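ATP phosphoribosyltransferase regulatory subunit (Bacillus halodurans, PDB 3OD1) probably serves as the regulatory partner of HisG, required for the first step of histidine biosynthesis and perhaps for its feedback control by histidine. Local coordinates at residues B[62-70]-B[110-118]. Sequence-based numbering, arbitrary orientation.
Sequences AILDQQLFK and SNVYRAQQN
In this class II aminoacyl-tRNA synthetase-like fold, R114 and A115, at the exit of motif 2 strand 104-113, meet I63, Q67 and F69, which lead into strand 69-72 of a separate three-stranded antiparallel sheet. One direct hydrogen bond joins the segments: A115 N to Q67 O, 2.8 Å with an N-H...O angle of 159°, the donor standing well above the carbonyl plane. The same oxygen receives a CA-H...O contact from R114 CA at 3.4 Å. Beside this bond a water bridges F69 N, which donates to it, and Y113 O, which accepts from it, both at 2.8 Å. The R114 chain bends about its CB-CG bond (chi2 -72°), bringing its guanidinium alongside I63; the isoleucine crosses it at about a right angle and lies over one face, I63 CD1 3.4 Å from R114 NH2. R114 NH1 donates to Y113 O at 2.9 Å, nearly in the guanidinium plane, and also to P83 O, so two carbonyls fix the rotation of the group. Replacing R114 by an alanine would remove the guanidinium, and would probably open a gap beside I63 and leave the P83 and Y113 carbonyls without this shared donor. On the other flank, the F69 ring presents its edge to R114 O, which lies near the ring plane, F69 CD2 being 3.4 Å from that oxygen. The Q116 amide, whose NE2 bonds to F14 O, is tilted 29° from the ring plane, while L51 of the second subunit also packs on F69. F69 CE2 reaches Q116 CG at 3.5 Å.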
# COMPACT_ATOMS: atom_id res chain seq x y z
N ALA B 62 -5.41 9.02 18.40
CA ALA B 62 -4.65 8.72 19.61
C ALA B 62 -3.24 9.32 19.55
O ALA B 62 -2.58 9.49 20.57
CB ALA B 62 -4.57 7.21 19.85
N ILE B 63 -2.78 9.61 18.34
CA ILE B 63 -1.46 10.19 18.11
C ILE B 63 -1.43 11.63 18.60
O ILE B 63 -2.33 12.41 18.29
CB ILE B 63 -1.09 10.12 16.61
CG1 ILE B 63 -1.31 8.70 16.10
CG2 ILE B 63 0.37 10.53 16.40
CD1 ILE B 63 -0.67 7.63 16.96
N LEU B 64 -0.41 11.97 19.38
CA LEU B 64 -0.33 13.29 20.00
C LEU B 64 -0.18 14.36 18.94
O LEU B 64 0.44 14.12 17.90
CB LEU B 64 0.84 13.36 20.98
CG LEU B 64 0.54 13.02 22.44
CD1 LEU B 64 -0.69 12.12 22.55
CD2 LEU B 64 1.76 12.42 23.11
N ASP B 65 -0.74 15.53 19.20
CA ASP B 65 -0.76 16.60 18.22
C ASP B 65 0.64 16.90 17.66
O ASP B 65 0.80 17.13 16.46
CB ASP B 65 -1.37 17.85 18.83
CG ASP B 65 -1.70 18.89 17.79
OD1 ASP B 65 -2.80 18.83 17.19
OD2 ASP B 65 -0.86 19.79 17.57
N GLN B 66 1.64 16.90 18.52
CA GLN B 66 3.00 17.24 18.13
C GLN B 66 3.58 16.18 17.18
O GLN B 66 4.54 16.45 16.45
CB GLN B 66 3.87 17.40 19.37
CG GLN B 66 5.25 17.98 19.11
CD GLN B 66 5.98 18.33 20.40
OE1 GLN B 66 5.36 18.50 21.46
NE2 GLN B 66 7.30 18.46 20.32
N GLN B 67 3.01 14.98 17.21
CA GLN B 67 3.48 13.88 16.36
C GLN B 67 2.75 13.79 15.02
O GLN B 67 3.05 12.92 14.20
CB GLN B 67 3.34 12.55 17.09
CG GLN B 67 4.41 12.28 18.12
CD GLN B 67 5.78 12.14 17.49
OE1 GLN B 67 6.01 11.26 16.65
NE2 GLN B 67 6.71 13.00 17.89
N LEU B 68 1.77 14.67 14.78
CA LEU B 68 1.01 14.59 13.54
C LEU B 68 1.80 15.21 12.39
O LEU B 68 2.46 16.24 12.58
CB LEU B 68 -0.33 15.30 13.67
CG LEU B 68 -1.30 14.73 14.71
CD1 LEU B 68 -2.46 15.68 14.91
CD2 LEU B 68 -1.79 13.36 14.27
N PHE B 69 1.75 14.57 11.21
CA PHE B 69 2.28 15.20 10.01
C PHE B 69 1.21 16.11 9.42
O PHE B 69 0.30 15.66 8.70
CB PHE B 69 2.73 14.16 8.97
CG PHE B 69 3.62 14.74 7.88
CD1 PHE B 69 3.16 15.74 7.04
CD2 PHE B 69 4.91 14.27 7.70
CE1 PHE B 69 3.97 16.28 6.04
CE2 PHE B 69 5.73 14.80 6.69
CZ PHE B 69 5.26 15.81 5.87
N LYS B 70 1.32 17.40 9.72
CA LYS B 70 0.41 18.41 9.21
C LYS B 70 0.90 19.04 7.92
O LYS B 70 2.11 19.14 7.68
CB LYS B 70 0.21 19.51 10.26
CG LYS B 70 -0.44 19.05 11.56
CD LYS B 70 -0.33 20.11 12.65
CE LYS B 70 -0.84 19.61 13.99
NZ LYS B 70 -1.09 20.75 14.95
N SER B 110 -1.62 -0.65 6.08
CA SER B 110 -1.48 0.70 5.56
C SER B 110 -0.26 1.41 6.10
O SER B 110 0.15 1.20 7.25
CB SER B 110 -2.71 1.53 5.93
OG SER B 110 -3.91 0.92 5.50
N ASN B 111 0.29 2.30 5.29
CA ASN B 111 1.29 3.24 5.79
C ASN B 111 0.62 4.34 6.59
O ASN B 111 -0.37 4.93 6.16
CB ASN B 111 2.07 3.86 4.64
CG ASN B 111 2.95 2.86 3.93
OD1 ASN B 111 3.22 1.77 4.43
ND2 ASN B 111 3.41 3.23 2.75
N VAL B 112 1.19 4.62 7.76
CA VAL B 112 0.78 5.77 8.55
C VAL B 112 1.99 6.68 8.74
O VAL B 112 3.12 6.31 8.41
CB VAL B 112 0.18 5.34 9.92
CG1 VAL B 112 -1.10 4.55 9.70
CG2 VAL B 112 1.18 4.50 10.68
N TYR B 113 1.74 7.88 9.26
CA TYR B 113 2.72 8.95 9.14
C TYR B 113 2.90 9.70 10.45
O TYR B 113 1.97 9.83 11.25
CB TYR B 113 2.32 9.93 8.02
CG TYR B 113 2.10 9.27 6.66
CD1 TYR B 113 3.13 9.18 5.73
CD2 TYR B 113 0.87 8.71 6.34
CE1 TYR B 113 2.93 8.57 4.49
CE2 TYR B 113 0.65 8.10 5.11
CZ TYR B 113 1.69 8.04 4.19
OH TYR B 113 1.47 7.41 2.98
N ARG B 114 4.11 10.19 10.66
CA ARG B 114 4.46 10.97 11.84
C ARG B 114 5.12 12.26 11.39
O ARG B 114 5.71 12.31 10.30
CB ARG B 114 5.44 10.18 12.71
CG ARG B 114 4.89 8.90 13.26
CD ARG B 114 3.87 9.19 14.33
NE ARG B 114 3.32 7.97 14.89
CZ ARG B 114 2.19 7.41 14.46
NH1 ARG B 114 1.53 7.98 13.46
NH2 ARG B 114 1.75 6.29 15.01
N ALA B 115 5.03 13.30 12.21
CA ALA B 115 5.69 14.56 11.89
C ALA B 115 7.19 14.30 11.75
O ALA B 115 7.75 13.49 12.48
CB ALA B 115 5.41 15.60 12.97
N GLN B 116 7.84 14.98 10.81
CA GLN B 116 9.29 14.83 10.63
C GLN B 116 10.03 15.46 11.81
O GLN B 116 10.13 16.69 11.91
CB GLN B 116 9.73 15.48 9.31
CG GLN B 116 8.94 14.98 8.10
CD GLN B 116 9.20 15.78 6.84
OE1 GLN B 116 8.64 16.86 6.66
NE2 GLN B 116 10.06 15.25 5.96
N GLN B 117 10.54 14.63 12.71
CA GLN B 117 11.24 15.12 13.89
C GLN B 117 12.63 14.51 13.98
O GLN B 117 12.79 13.30 13.82
CB GLN B 117 10.43 14.81 15.16
CG GLN B 117 10.52 13.37 15.65
CD GLN B 117 11.37 13.23 16.91
OE1 GLN B 117 12.46 13.79 17.00
NE2 GLN B 117 10.86 12.47 17.88
N ASN B 118 13.63 15.35 14.23
CA ASN B 118 15.03 14.92 14.25
C ASN B 118 15.31 13.70 15.11
O ASN B 118 16.26 12.95 14.85
CB ASN B 118 15.94 16.07 14.65
CG ASN B 118 16.30 16.96 13.49
OD1 ASN B 118 15.45 17.64 12.93
ND2 ASN B 118 17.58 16.96 13.10
O HOH W 1 0.44 12.16 10.91